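Local coordinates for peroxiredoxin (Clostridioides difficile, PDB 6TSB), which is a bifunctional spore coat protein that joins a chitinase domain of glycosyl hydrolase family 18, this chain, to a peroxiredoxin domain that probably reduces peroxides, at residues N45-F59 and I72-L84. Numbering follows the deposited sequence.
Sequences NPTNVDAQLLDAVIF and IPYPRFLNQLLAL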
loop_
_atom_site.group_PDB
_atom_site.type_symbol
_atom_site.label_atom_id
_atom_site.label_comp_id
_atom_site.label_asym_id
_atom_site.label_seq_id
_atom_site.Cartn_x
_atom_site.Cartn_y
_atom_site.Cartn_z
ATOM N N ASN A 45 -18.530 -6.858 25.748
ATOM C CA ASN A 45 -17.558 -6.963 26.870
ATOM C C ASN A 45 -16.478 -5.889 26.761
ATOM O O ASN A 45 -15.670 -5.915 25.841
ATOM C CB ASN A 45 -16.883 -8.336 26.880
ATOM C CG ASN A 45 -16.069 -8.533 28.136
ATOM O OD1 ASN A 45 -15.167 -7.744 28.449
ATOM N ND2 ASN A 45 -16.435 -9.572 28.866
ATOM N N PRO A 46 -16.340 -4.953 27.719
ATOM C CA PRO A 46 -15.428 -3.824 27.536
ATOM C C PRO A 46 -13.960 -4.018 27.961
ATOM O O PRO A 46 -13.258 -3.008 28.132
ATOM C CB PRO A 46 -16.068 -2.799 28.487
ATOM C CG PRO A 46 -16.455 -3.664 29.658
ATOM C CD PRO A 46 -17.051 -4.892 28.998
ATOM N N THR A 47 -13.530 -5.260 28.186
ATOM C CA THR A 47 -12.245 -5.593 28.873
ATOM C C THR A 47 -11.068 -4.907 28.162
ATOM O O THR A 47 -10.178 -4.298 28.859
ATOM C CB THR A 47 -12.130 -7.119 28.943
ATOM O OG1 THR A 47 -12.998 -7.547 29.998
ATOM C CG2 THR A 47 -10.716 -7.583 29.169
ATOM N N ASN A 48 -11.102 -4.922 26.823
ATOM C CA ASN A 48 -9.976 -4.457 25.961
ATOM C C ASN A 48 -10.085 -2.965 25.586
ATOM O O ASN A 48 -9.330 -2.504 24.735
ATOM C CB ASN A 48 -9.847 -5.374 24.750
ATOM C CG ASN A 48 -9.376 -6.763 25.140
ATOM O OD1 ASN A 48 -8.466 -6.899 25.967
ATOM N ND2 ASN A 48 -9.987 -7.789 24.558
ATOM N N VAL A 49 -10.938 -2.207 26.245
ATOM C CA VAL A 49 -10.904 -0.728 26.155
ATOM C C VAL A 49 -9.645 -0.212 26.863
ATOM O O VAL A 49 -9.395 -0.647 27.997
ATOM C CB VAL A 49 -12.197 -0.134 26.738
ATOM C CG1 VAL A 49 -12.094 1.364 26.927
ATOM C CG2 VAL A 49 -13.382 -0.492 25.852
ATOM N N ASP A 50 -8.919 0.708 26.209
ATOM C CA ASP A 50 -7.734 1.415 26.757
ATOM C C ASP A 50 -8.154 2.846 27.080
ATOM O O ASP A 50 -8.181 3.695 26.156
ATOM C CB ASP A 50 -6.536 1.312 25.793
ATOM C CG ASP A 50 -5.242 1.981 26.272
ATOM O OD1 ASP A 50 -5.240 2.621 27.371
ATOM O OD2 ASP A 50 -4.221 1.843 25.558
ATOM N N ALA A 51 -8.456 3.122 28.342
ATOM C CA ALA A 51 -8.873 4.467 28.798
ATOM C C ALA A 51 -7.896 5.560 28.329
ATOM O O ALA A 51 -8.319 6.731 28.168
ATOM C CB ALA A 51 -8.971 4.468 30.296
ATOM N N GLN A 52 -6.612 5.227 28.245
ATOM C CA GLN A 52 -5.503 6.187 27.984
ATOM C C GLN A 52 -5.666 6.807 26.587
ATOM O O GLN A 52 -5.231 7.936 26.418
ATOM C CB GLN A 52 -4.141 5.480 28.121
ATOM C CG GLN A 52 -3.882 4.863 29.499
ATOM C CD GLN A 52 -4.177 5.850 30.600
ATOM O OE1 GLN A 52 -4.916 5.564 31.544
ATOM N NE2 GLN A 52 -3.676 7.063 30.435
ATOM N N LEU A 53 -6.247 6.077 25.628
ATOM C CA LEU A 53 -6.482 6.539 24.237
ATOM C C LEU A 53 -7.688 7.494 24.124
ATOM O O LEU A 53 -7.710 8.275 23.126
ATOM C CB LEU A 53 -6.718 5.320 23.347
ATOM C CG LEU A 53 -5.541 4.369 23.149
ATOM C CD1 LEU A 53 -5.970 3.228 22.246
ATOM C CD2 LEU A 53 -4.345 5.102 22.547
ATOM N N LEU A 54 -8.645 7.438 25.062
ATOM C CA LEU A 54 -10.030 7.969 24.900
ATOM C C LEU A 54 -10.297 9.105 25.890
ATOM O O LEU A 54 -9.823 8.998 27.022
ATOM C CB LEU A 54 -11.017 6.829 25.143
ATOM C CG LEU A 54 -10.756 5.583 24.312
ATOM C CD1 LEU A 54 -11.814 4.527 24.585
ATOM C CD2 LEU A 54 -10.689 5.928 22.837
ATOM N N ASP A 55 -11.040 10.141 25.468
ATOM C CA ASP A 55 -11.603 11.180 26.372
ATOM C C ASP A 55 -12.951 10.690 26.909
ATOM O O ASP A 55 -13.396 11.174 27.966
ATOM C CB ASP A 55 -11.779 12.527 25.660
ATOM C CG ASP A 55 -10.496 13.159 25.150
ATOM O OD1 ASP A 55 -9.798 13.743 25.976
ATOM O OD2 ASP A 55 -10.223 13.056 23.925
ATOM N N ALA A 56 -13.614 9.803 26.167
ATOM C CA ALA A 56 -14.968 9.342 26.507
ATOM C C ALA A 56 -15.268 7.988 25.872
ATOM O O ALA A 56 -14.773 7.678 24.762
ATOM C CB ALA A 56 -15.970 10.367 26.065
ATOM N N VAL A 57 -16.041 7.209 26.613
ATOM C CA VAL A 57 -16.577 5.879 26.223
ATOM C C VAL A 57 -18.101 5.986 26.273
ATOM O O VAL A 57 -18.660 6.625 27.240
ATOM C CB VAL A 57 -16.052 4.758 27.144
ATOM C CG1 VAL A 57 -14.578 4.517 26.910
ATOM C CG2 VAL A 57 -16.297 5.046 28.618
ATOM N N ILE A 58 -18.744 5.399 25.273
ATOM C CA ILE A 58 -20.220 5.431 25.145
ATOM C C ILE A 58 -20.663 3.981 25.231
ATOM O O ILE A 58 -20.459 3.260 24.259
ATOM C CB ILE A 58 -20.694 6.120 23.846
ATOM C CG1 ILE A 58 -20.146 7.539 23.687
ATOM C CG2 ILE A 58 -22.204 6.119 23.802
ATOM C CD1 ILE A 58 -20.655 8.274 22.443
ATOM N N PHE A 59 -21.211 3.585 26.382
ATOM C CA PHE A 59 -21.796 2.237 26.585
ATOM C C PHE A 59 -23.004 2.068 25.662
ATOM O O PHE A 59 -23.943 2.880 25.729
ATOM C CB PHE A 59 -22.230 2.025 28.037
ATOM C CG PHE A 59 -22.897 0.689 28.238
ATOM C CD1 PHE A 59 -22.149 -0.483 28.256
ATOM C CD2 PHE A 59 -24.269 0.588 28.377
ATOM C CE1 PHE A 59 -22.755 -1.719 28.420
ATOM C CE2 PHE A 59 -24.877 -0.653 28.531
ATOM C CZ PHE A 59 -24.121 -1.803 28.541
ATOM N N ILE A 72 -31.083 -1.656 31.177
ATOM C CA ILE A 72 -29.765 -2.109 30.647
ATOM C C ILE A 72 -29.826 -3.624 30.459
ATOM O O ILE A 72 -29.830 -4.359 31.427
ATOM C CB ILE A 72 -28.627 -1.790 31.642
ATOM C CG1 ILE A 72 -28.813 -0.499 32.455
ATOM C CG2 ILE A 72 -27.291 -1.844 30.926
ATOM C CD1 ILE A 72 -28.335 0.783 31.804
ATOM N N PRO A 73 -29.843 -4.187 29.239
ATOM C CA PRO A 73 -29.760 -5.638 29.089
ATOM C C PRO A 73 -28.562 -6.326 29.786
ATOM O O PRO A 73 -28.735 -7.442 30.215
ATOM C CB PRO A 73 -29.664 -5.868 27.570
ATOM C CG PRO A 73 -30.114 -4.571 26.917
ATOM C CD PRO A 73 -30.012 -3.482 27.961
ATOM N N TYR A 74 -27.381 -5.696 29.834
ATOM C CA TYR A 74 -26.118 -6.297 30.348
ATOM C C TYR A 74 -25.407 -5.349 31.313
ATOM O O TYR A 74 -24.312 -4.877 31.025
ATOM C CB TYR A 74 -25.156 -6.614 29.201
ATOM C CG TYR A 74 -25.659 -7.592 28.176
ATOM C CD1 TYR A 74 -25.448 -8.947 28.332
ATOM C CD2 TYR A 74 -26.264 -7.157 27.006
ATOM C CE1 TYR A 74 -25.862 -9.860 27.375
ATOM C CE2 TYR A 74 -26.714 -8.059 26.053
ATOM C CZ TYR A 74 -26.520 -9.419 26.244
ATOM O OH TYR A 74 -26.934 -10.328 25.319
ATOM N N PRO A 75 -25.974 -5.065 32.507
ATOM C CA PRO A 75 -25.383 -4.083 33.426
ATOM C C PRO A 75 -23.925 -4.337 33.855
ATOM O O PRO A 75 -23.243 -3.380 34.185
ATOM C CB PRO A 75 -26.292 -4.116 34.670
ATOM C CG PRO A 75 -27.170 -5.351 34.511
ATOM C CD PRO A 75 -27.210 -5.669 33.030
ATOM N N ARG A 76 -23.463 -5.588 33.854
ATOM C CA ARG A 76 -22.122 -5.914 34.399
ATOM C C ARG A 76 -21.044 -5.242 33.543
ATOM O O ARG A 76 -20.031 -4.810 34.108
ATOM C CB ARG A 76 -21.950 -7.432 34.486
ATOM C CG ARG A 76 -21.825 -8.143 33.148
ATOM C CD ARG A 76 -21.652 -9.625 33.411
ATOM N NE ARG A 76 -21.329 -10.415 32.231
ATOM C CZ ARG A 76 -22.225 -10.844 31.346
ATOM N NH1 ARG A 76 -23.503 -10.547 31.501
ATOM N NH2 ARG A 76 -21.834 -11.554 30.301
ATOM N N PHE A 77 -21.265 -5.170 32.227
ATOM C CA PHE A 77 -20.387 -4.489 31.237
ATOM C C PHE A 77 -20.291 -2.991 31.542
ATOM O O PHE A 77 -19.196 -2.409 31.429
ATOM C CB PHE A 77 -20.901 -4.724 29.819
ATOM C CG PHE A 77 -20.765 -6.147 29.342
ATOM C CD1 PHE A 77 -19.858 -7.024 29.928
ATOM C CD2 PHE A 77 -21.533 -6.607 28.279
ATOM C CE1 PHE A 77 -19.741 -8.330 29.471
ATOM C CE2 PHE A 77 -21.434 -7.921 27.846
ATOM C CZ PHE A 77 -20.540 -8.777 28.442
ATOM N N LEU A 78 -21.393 -2.393 31.962
ATOM C CA LEU A 78 -21.442 -0.941 32.216
ATOM C C LEU A 78 -20.697 -0.681 33.531
ATOM O O LEU A 78 -19.962 0.318 33.612
ATOM C CB LEU A 78 -22.899 -0.468 32.281
ATOM C CG LEU A 78 -23.079 0.975 32.766
ATOM C CD1 LEU A 78 -22.336 1.952 31.867
ATOM C CD2 LEU A 78 -24.546 1.368 32.837
ATOM N N ASN A 79 -20.913 -1.515 34.546
ATOM C CA ASN A 79 -20.198 -1.358 35.837
ATOM C C ASN A 79 -18.705 -1.558 35.581
ATOM O O ASN A 79 -17.910 -0.765 36.118
ATOM C CB ASN A 79 -20.730 -2.308 36.906
ATOM C CG ASN A 79 -22.125 -1.934 37.354
ATOM O OD1 ASN A 79 -22.975 -2.809 37.507
ATOM N ND2 ASN A 79 -22.362 -0.647 37.552
ATOM N N GLN A 80 -18.340 -2.564 34.785
ATOM C CA GLN A 80 -16.919 -2.838 34.449
ATOM C C GLN A 80 -16.328 -1.582 33.808
ATOM O O GLN A 80 -15.301 -1.084 34.283
ATOM C CB GLN A 80 -16.801 -4.040 33.517
ATOM C CG GLN A 80 -15.364 -4.509 33.334
ATOM C CD GLN A 80 -15.267 -5.712 32.438
ATOM O OE1 GLN A 80 -16.218 -6.476 32.320
ATOM N NE2 GLN A 80 -14.121 -5.885 31.802
ATOM N N LEU A 81 -17.038 -1.030 32.835
ATOM C CA LEU A 81 -16.593 0.157 32.057
ATOM C C LEU A 81 -16.494 1.376 32.981
ATOM O O LEU A 81 -15.538 2.149 32.821
ATOM C CB LEU A 81 -17.565 0.339 30.889
ATOM C CG LEU A 81 -17.285 1.515 29.964
ATOM C CD1 LEU A 81 -16.004 1.293 29.164
ATOM C CD2 LEU A 81 -18.473 1.708 29.036
ATOM N N LEU A 82 -17.385 1.505 33.965
ATOM C CA LEU A 82 -17.410 2.633 34.926
ATOM C C LEU A 82 -16.168 2.569 35.800
ATOM O O LEU A 82 -15.739 3.637 36.265
ATOM C CB LEU A 82 -18.669 2.578 35.804
ATOM C CG LEU A 82 -19.905 3.226 35.182
ATOM C CD1 LEU A 82 -21.160 2.867 35.948
ATOM C CD2 LEU A 82 -19.739 4.729 35.122
ATOM N N ALA A 83 -15.658 1.364 36.047
ATOM C CA ALA A 83 -14.507 1.139 36.944
ATOM C C ALA A 83 -13.221 1.721 36.326
ATOM O O ALA A 83 -12.313 2.044 37.099
ATOM C CB ALA A 83 -14.385 -0.333 37.235
ATOM N N LEU A 84 -13.146 1.882 34.999
ATOM C CA LEU A 84 -11.988 2.535 34.319
ATOM C C LEU A 84 -11.740 3.939 34.875
ATOM O O LEU A 84 -10.645 4.432 34.663
ATOM C CB LEU A 84 -12.220 2.624 32.810
ATOM C CG LEU A 84 -12.231 1.288 32.093
ATOM C CD1 LEU A 84 -12.392 1.487 30.591
ATOM C CD2 LEU A 84 -10.963 0.506 32.419
#
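Phe-59 holds CG anti to its backbone N (chi1 177°), which lays the ring against helix 75-83, while Gln-80, with CG also anti (chi1 -170°) and the chain extended beyond it, reaches Thr-47. A wide, flat ring suits the space between strand and helix axes, which come within 9.8 Å: Leu-78 CB sits over the centre of one face of Phe-59, 3.9 Å from the centroid, and Phe-77 CB and Leu-81 CD2 border its edge. Branched Val-57 and Leu-81 suit a buried seam, meeting tip to tip with CG2 and CD1 3.8 Å apart. At the turn, Asn-45 CA lies over the face of the Phe-77 ring, a CH-pi contact, and the compact ring of Pro-46 packs on Phe-77 and Gln-80. The long Gln-80 side chain can span from the helix to Thr-47 OG1, to which NE2 donates (2.7 Å) in its amide plane; that hydroxyl in turn donates to Asn-45 OD1, whose short amide also accepts from Thr-47 N in an Asx turn. The helix runs nearly antiparallel to strand 56-59 (172°), as expected of a beta-alpha unit in a TIM barrel, covering strand 56-64, which pairs in parallel with 37-43 and 92-98.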